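Local coordinates for putative dihydrodipicolinate synthase family protein (Coccidioides immitis, PDB 3QFE) that is of unassigned function but has the TIM-barrel fold of the dihydrodipicolinate synthase family, extended by helices at its C-terminal end, at residues A220-T228 and T265-S273; Y109-Y117 and P125-D133. One frame throughout, in Å; residues are numbered along the deposited sequence.

Contact 1: residues A220-T228 and T265-S273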
# COMPACT_ATOMS: atom_id res chain seq x y z
N ALA A 220 -2.02 -1.43 5.36
CA ALA A 220 -2.87 -0.29 5.71
C ALA A 220 -2.56 0.30 7.09
O ALA A 220 -2.57 1.51 7.26
CB ALA A 220 -4.34 -0.68 5.65
N PHE A 221 -2.28 -0.58 8.05
CA PHE A 221 -2.13 -0.20 9.45
C PHE A 221 -0.79 0.51 9.72
O PHE A 221 -0.60 1.10 10.79
CB PHE A 221 -2.24 -1.45 10.32
CG PHE A 221 -2.51 -1.17 11.77
CD1 PHE A 221 -3.56 -0.33 12.14
CD2 PHE A 221 -1.72 -1.74 12.75
CE1 PHE A 221 -3.83 -0.08 13.46
CE2 PHE A 221 -1.98 -1.50 14.09
CZ PHE A 221 -3.04 -0.67 14.45
N ALA A 222 0.12 0.44 8.76
CA ALA A 222 1.38 1.17 8.84
C ALA A 222 1.12 2.66 8.65
O ALA A 222 1.98 3.46 8.95
CB ALA A 222 2.37 0.67 7.80
N ASN A 223 -0.06 3.02 8.15
CA ASN A 223 -0.53 4.42 8.17
C ASN A 223 -0.63 4.93 9.59
O ASN A 223 -0.37 6.11 9.86
CB ASN A 223 -1.92 4.57 7.56
CG ASN A 223 -1.89 4.76 6.06
OD1 ASN A 223 -1.48 5.81 5.56
ND2 ASN A 223 -2.38 3.76 5.32
N VAL A 224 -1.05 4.05 10.50
CA VAL A 224 -1.39 4.45 11.85
C VAL A 224 -0.20 4.42 12.79
O VAL A 224 0.09 5.40 13.48
CB VAL A 224 -2.53 3.60 12.39
CG1 VAL A 224 -3.06 4.21 13.69
CG2 VAL A 224 -3.64 3.51 11.35
N PHE A 225 0.51 3.29 12.80
CA PHE A 225 1.68 3.09 13.66
C PHE A 225 2.86 2.56 12.85
O PHE A 225 3.23 1.40 12.95
CB PHE A 225 1.30 2.16 14.81
CG PHE A 225 0.16 2.67 15.65
CD1 PHE A 225 0.26 3.86 16.33
CD2 PHE A 225 -1.02 1.96 15.73
CE1 PHE A 225 -0.81 4.33 17.09
CE2 PHE A 225 -2.08 2.41 16.51
CZ PHE A 225 -1.98 3.60 17.18
N PRO A 226 3.47 3.42 12.02
CA PRO A 226 4.48 2.88 11.12
C PRO A 226 5.73 2.33 11.80
O PRO A 226 6.30 1.34 11.32
CB PRO A 226 4.81 4.08 10.22
CG PRO A 226 4.41 5.30 11.00
CD PRO A 226 3.20 4.85 11.78
N LYS A 227 6.16 2.94 12.91
CA LYS A 227 7.37 2.48 13.61
C LYS A 227 7.15 1.09 14.18
O LYS A 227 8.01 0.20 14.06
CB LYS A 227 7.76 3.44 14.75
CG LYS A 227 8.98 4.28 14.50
CD LYS A 227 10.17 3.47 13.95
CE LYS A 227 11.47 3.86 14.61
NZ LYS A 227 12.61 3.19 13.96
N THR A 228 5.98 0.89 14.79
CA THR A 228 5.61 -0.42 15.33
C THR A 228 5.60 -1.48 14.23
O THR A 228 6.23 -2.52 14.38
CB THR A 228 4.27 -0.38 16.09
OG1 THR A 228 4.35 0.64 17.09
CG2 THR A 228 4.00 -1.70 16.79
N THR A 265 -9.80 3.71 8.96
CA THR A 265 -8.36 3.83 8.79
C THR A 265 -7.91 5.30 8.72
O THR A 265 -7.01 5.69 9.45
CB THR A 265 -7.86 3.05 7.55
OG1 THR A 265 -8.06 1.65 7.78
CG2 THR A 265 -6.35 3.29 7.28
N LYS A 266 -8.56 6.10 7.87
CA LYS A 266 -8.27 7.55 7.80
C LYS A 266 -8.37 8.23 9.16
O LYS A 266 -7.52 9.06 9.50
CB LYS A 266 -9.18 8.27 6.80
CG LYS A 266 -9.02 7.81 5.36
CD LYS A 266 -9.74 8.74 4.38
CE LYS A 266 -8.94 10.00 4.21
NZ LYS A 266 -9.45 10.91 3.16
N TYR A 267 -9.38 7.88 9.95
CA TYR A 267 -9.60 8.50 11.26
C TYR A 267 -8.51 8.08 12.25
O TYR A 267 -8.05 8.88 13.07
CB TYR A 267 -11.00 8.19 11.80
CG TYR A 267 -11.18 8.67 13.21
CD1 TYR A 267 -11.43 10.02 13.49
CD2 TYR A 267 -11.02 7.80 14.29
CE1 TYR A 267 -11.55 10.48 14.79
CE2 TYR A 267 -11.13 8.26 15.60
CZ TYR A 267 -11.40 9.59 15.85
OH TYR A 267 -11.50 10.05 17.15
N ALA A 268 -8.08 6.82 12.17
CA ALA A 268 -7.01 6.35 13.06
C ALA A 268 -5.72 7.10 12.73
O ALA A 268 -5.03 7.57 13.61
CB ALA A 268 -6.83 4.84 12.94
N ALA A 269 -5.42 7.23 11.44
CA ALA A 269 -4.25 8.01 11.01
C ALA A 269 -4.38 9.45 11.49
O ALA A 269 -3.40 10.03 11.95
CB ALA A 269 -4.12 7.96 9.51
N ALA A 270 -5.60 10.00 11.44
CA ALA A 270 -5.81 11.38 11.87
C ALA A 270 -5.39 11.57 13.32
O ALA A 270 -4.80 12.60 13.67
CB ALA A 270 -7.25 11.79 11.68
N ILE A 271 -5.68 10.60 14.18
CA ILE A 271 -5.46 10.87 15.59
C ILE A 271 -4.16 10.31 16.13
O ILE A 271 -3.77 10.61 17.25
CB ILE A 271 -6.67 10.49 16.48
CG1 ILE A 271 -7.01 9.00 16.34
CG2 ILE A 271 -7.87 11.42 16.17
CD1 ILE A 271 -7.64 8.45 17.59
N PHE A 272 -3.50 9.49 15.32
CA PHE A 272 -2.23 8.94 15.74
C PHE A 272 -1.10 9.51 14.90
O PHE A 272 -0.48 10.50 15.30
CB PHE A 272 -2.27 7.42 15.78
CG PHE A 272 -3.25 6.89 16.79
CD1 PHE A 272 -3.08 7.16 18.16
CD2 PHE A 272 -4.37 6.14 16.39
CE1 PHE A 272 -4.00 6.68 19.13
CE2 PHE A 272 -5.29 5.65 17.34
CZ PHE A 272 -5.12 5.92 18.71
N SER A 273 -0.86 8.93 13.73
CA SER A 273 0.28 9.32 12.89
C SER A 273 0.25 10.77 12.37
O SER A 273 1.28 11.44 12.37
CB SER A 273 0.41 8.37 11.71
OG SER A 273 -0.75 8.48 10.92

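Contact 2: residues Y109-Y117 and P125-D133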
# COMPACT_ATOMS: atom_id res chain seq x y z
N TYR A 109 7.68 2.24 -9.58
CA TYR A 109 6.91 1.08 -9.98
C TYR A 109 5.44 1.46 -10.12
O TYR A 109 4.95 2.40 -9.47
CB TYR A 109 7.02 -0.01 -8.91
CG TYR A 109 8.40 -0.22 -8.30
CD1 TYR A 109 9.42 -0.86 -9.00
CD2 TYR A 109 8.66 0.19 -7.03
CE1 TYR A 109 10.66 -1.07 -8.44
CE2 TYR A 109 9.91 -0.01 -6.44
CZ TYR A 109 10.89 -0.64 -7.14
OH TYR A 109 12.11 -0.81 -6.52
N VAL A 110 4.71 0.68 -10.91
CA VAL A 110 3.28 0.87 -10.98
C VAL A 110 2.58 -0.39 -10.55
O VAL A 110 3.01 -1.50 -10.86
CB VAL A 110 2.77 1.34 -12.38
CG1 VAL A 110 3.32 2.68 -12.66
CG2 VAL A 110 3.16 0.37 -13.48
N LEU A 111 1.49 -0.20 -9.80
CA LEU A 111 0.71 -1.28 -9.25
C LEU A 111 -0.63 -1.39 -10.00
O LEU A 111 -1.44 -0.46 -9.97
CB LEU A 111 0.53 -1.00 -7.77
CG LEU A 111 -0.25 -1.94 -6.88
CD1 LEU A 111 0.42 -3.29 -6.70
CD2 LEU A 111 -0.40 -1.21 -5.52
N VAL A 112 -0.84 -2.51 -10.68
CA VAL A 112 -1.88 -2.61 -11.70
C VAL A 112 -2.97 -3.65 -11.37
O VAL A 112 -2.71 -4.84 -11.36
CB VAL A 112 -1.25 -2.95 -13.12
CG1 VAL A 112 -2.31 -2.97 -14.25
CG2 VAL A 112 -0.13 -1.98 -13.49
N LEU A 113 -4.19 -3.17 -11.13
CA LEU A 113 -5.39 -4.03 -11.04
C LEU A 113 -5.70 -4.70 -12.36
O LEU A 113 -5.43 -4.11 -13.41
CB LEU A 113 -6.63 -3.23 -10.62
CG LEU A 113 -6.64 -2.77 -9.15
CD1 LEU A 113 -7.44 -1.47 -8.97
CD2 LEU A 113 -7.14 -3.89 -8.21
N PRO A 114 -6.25 -5.92 -12.32
CA PRO A 114 -6.72 -6.50 -13.57
C PRO A 114 -7.94 -5.71 -14.05
O PRO A 114 -8.57 -4.99 -13.27
CB PRO A 114 -7.08 -7.95 -13.18
CG PRO A 114 -7.36 -7.91 -11.72
CD PRO A 114 -6.57 -6.76 -11.15
N PRO A 115 -8.25 -5.82 -15.34
CA PRO A 115 -9.34 -4.96 -15.80
C PRO A 115 -10.69 -5.47 -15.27
O PRO A 115 -10.99 -6.66 -15.41
CB PRO A 115 -9.26 -5.07 -17.32
CG PRO A 115 -8.66 -6.45 -17.57
CD PRO A 115 -7.77 -6.74 -16.39
N ALA A 116 -11.48 -4.60 -14.64
CA ALA A 116 -12.84 -4.95 -14.21
C ALA A 116 -13.86 -3.88 -14.63
O ALA A 116 -13.63 -2.66 -14.41
CB ALA A 116 -12.90 -5.21 -12.68
N TYR A 117 -14.97 -4.33 -15.21
CA TYR A 117 -16.00 -3.44 -15.77
C TYR A 117 -17.42 -3.97 -15.54
O TYR A 117 -17.71 -5.13 -15.85
CB TYR A 117 -15.73 -3.20 -17.28
CG TYR A 117 -16.67 -2.22 -17.98
CD1 TYR A 117 -16.93 -0.95 -17.44
CD2 TYR A 117 -17.26 -2.55 -19.21
CE1 TYR A 117 -17.77 -0.04 -18.09
CE2 TYR A 117 -18.11 -1.63 -19.88
CZ TYR A 117 -18.36 -0.38 -19.30
OH TYR A 117 -19.19 0.54 -19.92
N PRO A 125 -8.45 -15.00 -20.97
CA PRO A 125 -7.57 -14.48 -22.04
C PRO A 125 -7.57 -12.94 -22.12
O PRO A 125 -6.59 -12.35 -22.59
CB PRO A 125 -8.14 -15.10 -23.33
CG PRO A 125 -9.45 -15.71 -22.95
CD PRO A 125 -9.46 -15.95 -21.48
N VAL A 126 -8.65 -12.31 -21.67
CA VAL A 126 -8.74 -10.85 -21.55
C VAL A 126 -7.76 -10.31 -20.49
O VAL A 126 -7.02 -9.35 -20.76
CB VAL A 126 -10.20 -10.40 -21.22
CG1 VAL A 126 -10.26 -8.95 -20.72
CG2 VAL A 126 -11.10 -10.59 -22.44
N ILE A 127 -7.78 -10.91 -19.31
CA ILE A 127 -6.81 -10.61 -18.26
C ILE A 127 -5.39 -10.81 -18.79
O ILE A 127 -4.57 -9.91 -18.69
CB ILE A 127 -7.06 -11.48 -16.99
CG1 ILE A 127 -8.38 -11.08 -16.33
CG2 ILE A 127 -5.88 -11.38 -16.00
CD1 ILE A 127 -8.89 -12.06 -15.26
N LYS A 128 -5.11 -11.98 -19.37
CA LYS A 128 -3.76 -12.30 -19.82
C LYS A 128 -3.26 -11.30 -20.86
O LYS A 128 -2.15 -10.75 -20.72
CB LYS A 128 -3.65 -13.75 -20.33
N SER A 129 -4.06 -11.03 -21.89
CA SER A 129 -3.65 -10.08 -22.93
C SER A 129 -3.49 -8.64 -22.42
O SER A 129 -2.63 -7.90 -22.90
CB SER A 129 -4.58 -10.12 -24.15
OG SER A 129 -5.80 -9.46 -23.87
N PHE A 130 -4.31 -8.25 -21.45
CA PHE A 130 -4.19 -6.96 -20.78
C PHE A 130 -2.82 -6.78 -20.12
O PHE A 130 -2.10 -5.83 -20.40
CB PHE A 130 -5.29 -6.84 -19.73
CG PHE A 130 -5.15 -5.64 -18.84
CD1 PHE A 130 -5.55 -4.39 -19.26
CD2 PHE A 130 -4.64 -5.77 -17.56
CE1 PHE A 130 -5.45 -3.27 -18.42
CE2 PHE A 130 -4.52 -4.68 -16.71
CZ PHE A 130 -4.93 -3.42 -17.14
N PHE A 131 -2.47 -7.71 -19.24
CA PHE A 131 -1.17 -7.65 -18.58
C PHE A 131 0.01 -7.74 -19.54
O PHE A 131 1.00 -7.02 -19.36
CB PHE A 131 -1.06 -8.67 -17.46
CG PHE A 131 -1.76 -8.25 -16.22
CD1 PHE A 131 -1.26 -7.22 -15.44
CD2 PHE A 131 -2.93 -8.88 -15.81
CE1 PHE A 131 -1.90 -6.82 -14.29
CE2 PHE A 131 -3.58 -8.48 -14.63
CZ PHE A 131 -3.06 -7.45 -13.88
N ASP A 132 -0.09 -8.61 -20.54
CA ASP A 132 0.89 -8.64 -21.64
C ASP A 132 1.08 -7.26 -22.31
O ASP A 132 2.20 -6.78 -22.47
CB ASP A 132 0.48 -9.66 -22.72
CG ASP A 132 0.73 -11.12 -22.30
OD1 ASP A 132 1.25 -11.39 -21.18
OD2 ASP A 132 0.40 -12.01 -23.12
N ASP A 133 -0.03 -6.64 -22.68
CA ASP A 133 -0.01 -5.34 -23.34
C ASP A 133 0.52 -4.23 -22.42
O ASP A 133 1.33 -3.38 -22.83
CB ASP A 133 -1.42 -5.02 -23.81
CG ASP A 133 -1.46 -3.94 -24.85
OD1 ASP A 133 -0.40 -3.58 -25.39
OD2 ASP A 133 -2.57 -3.45 -25.11

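Contact 1: residues A220-T228 and T265-S273
Phe225 sets the corner of its ring over one face of Phe272: CE1 and CZ of Phe225 both lie 3.5 Å from CG of Phe272. The two ring planes are inclined by 47°, with centroids 4.8 Å apart. CG1 of Ile271 lies against the opposite face, so the Phe272 ring is held between Ile271 and Phe225. Val224 wedges in beside the aromatic pair. With its CG1 anti to the backbone N (chi1 -169°), this branch rests against one face of Phe225 and reaches CD2 of Phe272 at 3.6 Å, while the other branch, CG2, meets CB of Ala268 at 3.8 Å. The small side chains of Ala268 and Ala269 let the turn come close to the helix, bringing CA of Val224 to 4.6 Å from CA of Ala269. One polar bond crosses the contact: Ser273 OG donates to Asn223 O over 2.6 Å, tilted 17° from the carbonyl plane. The amide of Asn223 looks elsewhere, its ND2 bonding Pro17 O as well as Ala220 O, and its OD1 accepting from Val19 N and Tyr37 OH. The turn between strand 216-218 and helix 226-237 is thereby tied both to the start of the barrel and to helix 262-271 and the turn that follows it, part of the C-terminal helical region that follows the TIM barrel in this family.

Contact 2: residues Y109-Y117 and P125-D133
The carbonyl oxygen of Val112 lies at the edge of the Phe131 ring, near its plane, where Phe131 CE1 and CZ are each 3.6 Å from Val112 O. This is a polar atom meeting the slightly positive rim of a ring, with no hydrogen bond between the two segments. The setting is a beta-alpha unit of the TIM barrel: strand 109-112 runs out into a loop carrying two prolines, and helix 124-137 returns along the outside of the sheet. Phe130 and Phe131, adjacent on that helix, both pack against the strand end. CG of Phe130 is anti to its backbone N (chi1 171°), whereas CG of Phe131 stands beside its own N (chi1 -79°), and the rings thus leave the helix in different directions yet still meet, CD2 of Phe130 lying over the centre of the Phe131 ring. CG1 of Val112 fits against both, 3.7 Å from CE2 of Phe130 and 3.9 Å from CE1 of Phe131. Farther along, CB of Pro114 touches CE2 of Phe131 at 3.8 Å. Leu113 O approaches CE2 of Phe130 at 3.5 Å, obliquely to the ring. Thr92 and Val95 of helix 92-105 also touch Phe130, so this ring fills the seam between two neighbouring helices and the barrel strand. Pro115 closes the contact at the loop end by a CH-pi interaction: its CD stands over one face of Phe130, 3.9 Å from the ring centroid and 26° off the ring normal.

Contact 2 comes first along the chain and is complete before contact 1 begins. Their centres are 30 Å apart, on opposite sides of the chain's centre, and their nearest atoms remain about 11 Å from each other, so neither touches the other. The parallel sheet connects them: strand 109-112 lies in it between strands 83-86 and 142-146, while strand 216-218, which leads into contact 1, pairs with the first strand, 13-17. Contact 2 is local, joining a strand to the very next helix, and so is internal to the barrel wall. Contact 1 spans 36 intervening residues, largely helical, and fastens the C-terminal helices onto the last turn of the barrel.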